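Local coordinates for protein Protease/Reverse transcriptase/ribonuclease H (Eastern chimpanzee simian foamy virus, PDB 7KSF) that carries out viral reverse transcription with its polymerase and ribonuclease H activities and, as an aspartic protease, probably cleaves viral polyproteins during maturation, at residues A[50-62]-A[66-78]. The protein carries 1 engineered substitution. Numbering follows the deposited sequence.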
loop_
_atom_site.group_PDB
_atom_site.type_symbol
_atom_site.label_atom_id
_atom_site.label_comp_id
_atom_site.label_asym_id
_atom_site.label_seq_id
_atom_site.Cartn_x
_atom_site.Cartn_y
_atom_site.Cartn_z
ATOM N N GLU A 50 -30.507 -32.946 21.825
ATOM C CA GLU A 50 -30.145 -33.128 20.392
ATOM C C GLU A 50 -31.389 -32.899 19.525
ATOM O O GLU A 50 -32.363 -33.665 19.673
ATOM C CB GLU A 50 -29.568 -34.525 20.162
ATOM C CG GLU A 50 -28.183 -34.712 20.761
ATOM C CD GLU A 50 -27.762 -36.160 20.940
ATOM O OE1 GLU A 50 -27.677 -36.879 19.925
ATOM O OE2 GLU A 50 -27.520 -36.565 22.094
ATOM N N LYS A 51 -31.348 -31.879 18.660
ATOM C CA LYS A 51 -32.466 -31.565 17.782
ATOM C C LYS A 51 -32.734 -32.713 16.815
ATOM O O LYS A 51 -31.806 -33.360 16.320
ATOM C CB LYS A 51 -32.186 -30.280 17.002
ATOM C CG LYS A 51 -32.057 -29.034 17.869
ATOM C CD LYS A 51 -31.855 -27.790 17.015
ATOM C CE LYS A 51 -31.793 -26.529 17.863
ATOM N NZ LYS A 51 -31.633 -25.309 17.022
ATOM N N GLN A 52 -34.013 -32.959 16.546
ATOM C CA GLN A 52 -34.432 -33.998 15.618
ATOM C C GLN A 52 -35.020 -33.368 14.361
ATOM O O GLN A 52 -35.735 -32.363 14.431
ATOM C CB GLN A 52 -35.451 -34.937 16.263
ATOM C CG GLN A 52 -36.691 -34.246 16.792
ATOM C CD GLN A 52 -37.673 -35.221 17.401
ATOM O OE1 GLN A 52 -37.419 -36.424 17.450
ATOM N NE2 GLN A 52 -38.803 -34.708 17.870
ATOM N N GLN A 53 -34.701 -33.961 13.213
ATOM C CA GLN A 53 -35.121 -33.454 11.915
ATOM C C GLN A 53 -35.648 -34.603 11.065
ATOM O O GLN A 53 -35.286 -35.765 11.262
ATOM C CB GLN A 53 -33.964 -32.740 11.191
ATOM C CG GLN A 53 -33.319 -31.614 11.997
ATOM C CD GLN A 53 -32.137 -30.981 11.282
ATOM O OE1 GLN A 53 -31.862 -31.288 10.121
ATOM N NE2 GLN A 53 -31.429 -30.096 11.976
ATOM N N ASN A 54 -36.512 -34.261 10.112
ATOM C CA ASN A 54 -37.111 -35.265 9.245
ATOM C C ASN A 54 -36.081 -35.834 8.273
ATOM O O ASN A 54 -35.123 -35.165 7.880
ATOM C CB ASN A 54 -38.284 -34.673 8.462
ATOM C CG ASN A 54 -39.472 -34.360 9.345
ATOM O OD1 ASN A 54 -39.354 -34.294 10.567
ATOM N ND2 ASN A 54 -40.630 -34.162 8.727
ATOM N N VAL A 55 -36.302 -37.083 7.877
ATOM C CA VAL A 55 -35.415 -37.809 6.976
ATOM C C VAL A 55 -36.200 -38.193 5.729
ATOM O O VAL A 55 -37.342 -38.654 5.823
ATOM C CB VAL A 55 -34.818 -39.059 7.657
ATOM C CG1 VAL A 55 -33.872 -39.775 6.718
ATOM C CG2 VAL A 55 -34.100 -38.673 8.941
ATOM N N TYR A 56 -35.581 -38.001 4.563
ATOM C CA TYR A 56 -36.243 -38.278 3.292
ATOM C C TYR A 56 -35.405 -39.208 2.424
ATOM O O TYR A 56 -34.413 -39.785 2.887
ATOM C CB TYR A 56 -36.519 -36.977 2.530
ATOM C CG TYR A 56 -37.076 -35.848 3.368
ATOM C CD1 TYR A 56 -36.236 -35.020 4.104
ATOM C CD2 TYR A 56 -38.439 -35.591 3.401
ATOM C CE1 TYR A 56 -36.738 -33.983 4.862
ATOM C CE2 TYR A 56 -38.952 -34.550 4.158
ATOM C CZ TYR A 56 -38.095 -33.750 4.885
ATOM O OH TYR A 56 -38.603 -32.716 5.638
ATOM N N TYR A 57 -35.796 -39.351 1.157
ATOM C CA TYR A 57 -35.035 -40.136 0.187
ATOM C C TYR A 57 -35.374 -39.595 -1.194
ATOM O O TYR A 57 -36.461 -39.863 -1.715
ATOM C CB TYR A 57 -35.361 -41.622 0.303
ATOM C CG TYR A 57 -34.401 -42.539 -0.423
ATOM C CD1 TYR A 57 -33.208 -42.937 0.164
ATOM C CD2 TYR A 57 -34.700 -43.022 -1.690
ATOM C CE1 TYR A 57 -32.329 -43.780 -0.498
ATOM C CE2 TYR A 57 -33.832 -43.868 -2.358
ATOM C CZ TYR A 57 -32.646 -44.244 -1.759
ATOM O OH TYR A 57 -31.778 -45.085 -2.420
ATOM N N VAL A 58 -34.454 -38.825 -1.779
ATOM C CA VAL A 58 -34.705 -38.103 -3.018
ATOM C C VAL A 58 -33.654 -38.504 -4.048
ATOM O O VAL A 58 -32.617 -39.081 -3.727
ATOM C CB VAL A 58 -34.704 -36.572 -2.815
ATOM C CG1 VAL A 58 -35.845 -36.149 -1.898
ATOM C CG2 VAL A 58 -33.366 -36.098 -2.267
ATOM N N THR A 59 -33.943 -38.172 -5.305
ATOM C CA THR A 59 -33.057 -38.443 -6.427
ATOM C C THR A 59 -32.599 -37.130 -7.043
ATOM O O THR A 59 -33.381 -36.179 -7.157
ATOM C CB THR A 59 -33.756 -39.302 -7.483
ATOM O OG1 THR A 59 -34.310 -40.468 -6.863
ATOM C CG2 THR A 59 -32.767 -39.735 -8.559
ATOM N N PHE A 60 -31.330 -37.085 -7.442
ATOM C CA PHE A 60 -30.741 -35.882 -8.008
ATOM C C PHE A 60 -29.578 -36.277 -8.907
ATOM O O PHE A 60 -29.011 -37.363 -8.782
ATOM C CB PHE A 60 -30.275 -34.918 -6.911
ATOM C CG PHE A 60 -29.357 -35.548 -5.905
ATOM C CD1 PHE A 60 -27.984 -35.533 -6.097
ATOM C CD2 PHE A 60 -29.863 -36.154 -4.768
ATOM C CE1 PHE A 60 -27.136 -36.111 -5.175
ATOM C CE2 PHE A 60 -29.020 -36.735 -3.841
ATOM C CZ PHE A 60 -27.654 -36.713 -4.046
ATOM N N LYS A 61 -29.226 -35.371 -9.816
ATOM C CA LYS A 61 -28.133 -35.591 -10.747
ATOM C C LYS A 61 -26.835 -35.021 -10.190
ATOM O O LYS A 61 -26.820 -33.929 -9.616
ATOM C CB LYS A 61 -28.434 -34.948 -12.103
ATOM C CG LYS A 61 -29.654 -35.505 -12.810
ATOM C CD LYS A 61 -29.877 -34.797 -14.137
ATOM C CE LYS A 61 -31.130 -35.308 -14.834
ATOM N NZ LYS A 61 -31.381 -34.598 -16.120
ATOM N N VAL A 62 -25.752 -35.771 -10.363
ATOM C CA VAL A 62 -24.403 -35.310 -10.049
ATOM C C VAL A 62 -23.588 -35.448 -11.326
ATOM O O VAL A 62 -23.339 -36.568 -11.793
ATOM C CB VAL A 62 -23.770 -36.099 -8.896
ATOM C CG1 VAL A 62 -22.298 -35.747 -8.758
ATOM C CG2 VAL A 62 -24.508 -35.816 -7.598
ATOM N N LYS A 66 -27.821 -39.556 -12.196
ATOM C CA LYS A 66 -28.734 -39.526 -11.066
ATOM C C LYS A 66 -28.146 -40.261 -9.866
ATOM O O LYS A 66 -27.369 -41.210 -10.006
ATOM C CB LYS A 66 -30.077 -40.150 -11.447
ATOM C CG LYS A 66 -30.798 -39.439 -12.578
ATOM C CD LYS A 66 -32.146 -40.086 -12.853
ATOM C CE LYS A 66 -32.835 -39.437 -14.042
ATOM N NZ LYS A 66 -32.042 -39.591 -15.289
ATOM N N VAL A 67 -28.531 -39.807 -8.673
ATOM C CA VAL A 67 -28.076 -40.387 -7.412
ATOM C C VAL A 67 -29.259 -40.457 -6.459
ATOM O O VAL A 67 -29.989 -39.472 -6.294
ATOM C CB VAL A 67 -26.922 -39.580 -6.781
ATOM C CG1 VAL A 67 -26.656 -40.058 -5.364
ATOM C CG2 VAL A 67 -25.665 -39.690 -7.627
ATOM N N GLU A 68 -29.450 -41.612 -5.833
ATOM C CA GLU A 68 -30.475 -41.802 -4.813
ATOM C C GLU A 68 -29.797 -41.940 -3.456
ATOM O O GLU A 68 -28.845 -42.714 -3.316
ATOM C CB GLU A 68 -31.319 -43.039 -5.110
ATOM C CG GLU A 68 -32.038 -43.000 -6.445
ATOM C CD GLU A 68 -32.847 -44.257 -6.699
ATOM O OE1 GLU A 68 -32.750 -45.195 -5.880
ATOM O OE2 GLU A 68 -33.580 -44.303 -7.708
ATOM N N ALA A 69 -30.287 -41.197 -2.467
ATOM C CA ALA A 69 -29.649 -41.221 -1.162
ATOM C C ALA A 69 -30.636 -40.786 -0.086
ATOM O O ALA A 69 -31.594 -40.056 -0.348
ATOM C CB ALA A 69 -28.406 -40.328 -1.132
ATOM N N GLU A 70 -30.380 -41.259 1.132
ATOM C CA GLU A 70 -31.115 -40.828 2.314
ATOM C C GLU A 70 -30.524 -39.512 2.806
ATOM O O GLU A 70 -29.323 -39.435 3.088
ATOM C CB GLU A 70 -31.043 -41.903 3.394
ATOM C CG GLU A 70 -31.492 -41.453 4.767
ATOM C CD GLU A 70 -31.220 -42.492 5.836
ATOM O OE1 GLU A 70 -30.601 -43.528 5.511
ATOM O OE2 GLU A 70 -31.618 -42.274 7.000
ATOM N N VAL A 71 -31.361 -38.477 2.909
ATOM C CA VAL A 71 -30.881 -37.122 3.137
ATOM C C VAL A 71 -31.646 -36.464 4.278
ATOM O O VAL A 71 -32.752 -36.872 4.641
ATOM C CB VAL A 71 -30.991 -36.249 1.867
ATOM C CG1 VAL A 71 -30.080 -36.780 0.771
ATOM C CG2 VAL A 71 -32.435 -36.194 1.390
ATOM N N ILE A 72 -31.026 -35.427 4.844
ATOM C CA ILE A 72 -31.678 -34.516 5.779
ATOM C C ILE A 72 -31.661 -33.129 5.157
ATOM O O ILE A 72 -31.307 -32.967 3.984
ATOM C CB ILE A 72 -30.991 -34.496 7.156
ATOM C CG1 ILE A 72 -29.543 -34.026 7.040
ATOM C CG2 ILE A 72 -31.039 -35.873 7.795
ATOM C CD1 ILE A 72 -28.894 -33.783 8.384
ATOM N N ALA A 73 -32.021 -32.120 5.941
ATOM C CA ALA A 73 -32.063 -30.747 5.466
ATOM C C ALA A 73 -30.736 -30.038 5.735
ATOM O O ALA A 73 -29.857 -30.544 6.437
ATOM C CB ALA A 73 -33.218 -29.994 6.123
ATOM N N SER A 74 -30.599 -28.844 5.152
ATOM C CA SER A 74 -29.411 -28.024 5.304
ATOM C C SER A 74 -29.813 -26.564 5.177
ATOM O O SER A 74 -30.414 -26.186 4.160
ATOM C CB SER A 74 -28.340 -28.359 4.267
ATOM O OG SER A 74 -27.296 -27.402 4.283
ATOM N N PRO A 75 -29.497 -25.726 6.169
ATOM C CA PRO A 75 -29.759 -24.290 6.033
ATOM C C PRO A 75 -28.864 -23.601 5.017
ATOM O O PRO A 75 -29.031 -22.396 4.791
ATOM C CB PRO A 75 -29.493 -23.759 7.449
ATOM C CG PRO A 75 -28.521 -24.738 8.034
ATOM C CD PRO A 75 -28.901 -26.073 7.469
ATOM N N TYR A 76 -27.933 -24.317 4.397
ATOM C CA TYR A 76 -26.990 -23.723 3.466
ATOM C C TYR A 76 -27.508 -23.819 2.035
ATOM O O TYR A 76 -28.536 -24.437 1.753
ATOM C CB TYR A 76 -25.626 -24.405 3.587
ATOM C CG TYR A 76 -25.114 -24.523 5.004
ATOM C CD1 TYR A 76 -25.005 -25.765 5.625
ATOM C CD2 TYR A 76 -24.742 -23.397 5.726
ATOM C CE1 TYR A 76 -24.534 -25.877 6.921
ATOM C CE2 TYR A 76 -24.271 -23.500 7.025
ATOM C CZ TYR A 76 -24.171 -24.742 7.617
ATOM O OH TYR A 76 -23.707 -24.850 8.908
ATOM N N GLU A 77 -26.773 -23.188 1.118
ATOM C CA GLU A 77 -27.119 -23.184 -0.296
ATOM C C GLU A 77 -26.395 -24.261 -1.094
ATOM O O GLU A 77 -26.690 -24.431 -2.280
ATOM C CB GLU A 77 -26.819 -21.809 -0.913
ATOM C CG GLU A 77 -25.338 -21.517 -1.145
ATOM C CD GLU A 77 -24.584 -21.170 0.130
ATOM O OE1 GLU A 77 -25.223 -21.048 1.197
ATOM O OE2 GLU A 77 -23.346 -21.016 0.060
ATOM N N TYR A 78 -25.464 -24.985 -0.483
ATOM C CA TYR A 78 -24.741 -26.052 -1.155
ATOM C C TYR A 78 -25.225 -27.408 -0.655
ATOM O O TYR A 78 -25.848 -27.521 0.404
ATOM C CB TYR A 78 -23.230 -25.916 -0.932
ATOM C CG TYR A 78 -22.798 -26.183 0.490
ATOM C CD1 TYR A 78 -22.846 -25.179 1.451
ATOM C CD2 TYR A 78 -22.343 -27.438 0.875
ATOM C CE1 TYR A 78 -22.451 -25.421 2.756
ATOM C CE2 TYR A 78 -21.950 -27.687 2.176
ATOM C CZ TYR A 78 -22.006 -26.678 3.112
ATOM O OH TYR A 78 -21.616 -26.919 4.411
#
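Phe60 and Val67 pack against each other on the inner side of two antiparallel strands, 52-62 and 66-74; the N-to-C directions of these short segments lie 145° apart, antiparallel with a marked twist. The Phe60 ring turns one face to the partner strand: Val67 CB lies 4.2 Å from the centroid of that ring, 26° off its normal, a CH-pi contact, and Val67 O sits over a face as well, offset toward the rim. With chi1 at 54°, Phe60 CG falls between its own backbone N and carbonyl carbon, which brings the ring back across the neighbouring strand instead of letting it point straight off the sheet. Val67 splits its branches, CG1 meeting Phe60 CZ at 3.7 Å and CG2 meeting Val62 CG2 at 4.0 Å. Farther along the same face, Val58 and Val71 cross at about a right angle, CG2 to CG2 at 3.8 Å, and both also touch Ile28 of strand 26-29, evidence that this face is turned inward.

The other face is more polar. Tyr57 has CG anti to the backbone N, which swings its ring across the partner strand, where one face meets Ala69 N, offset toward the rim, and Glu68 CB lies obliquely to the ring. Thr59 lies alongside Glu68, pointing the same way, while Lys61 and Lys66 run side by side with their CG atoms 4.1 Å apart.

Phe60 N to Val67 O, 3.0 Å, is the firm backbone bond; the Val58-Ala69 pair is weak in both directions, and Tyr56 N to Val71 O has only a weak return bond. Antiparallel bridges Val58-Ala69, Thr59-Glu68 and Phe60-Val67, with a short turn, make this a beta hairpin of the aspartic protease domain. It follows the flap, whose arms are probably strand 40-43 and the start of strand 52-62.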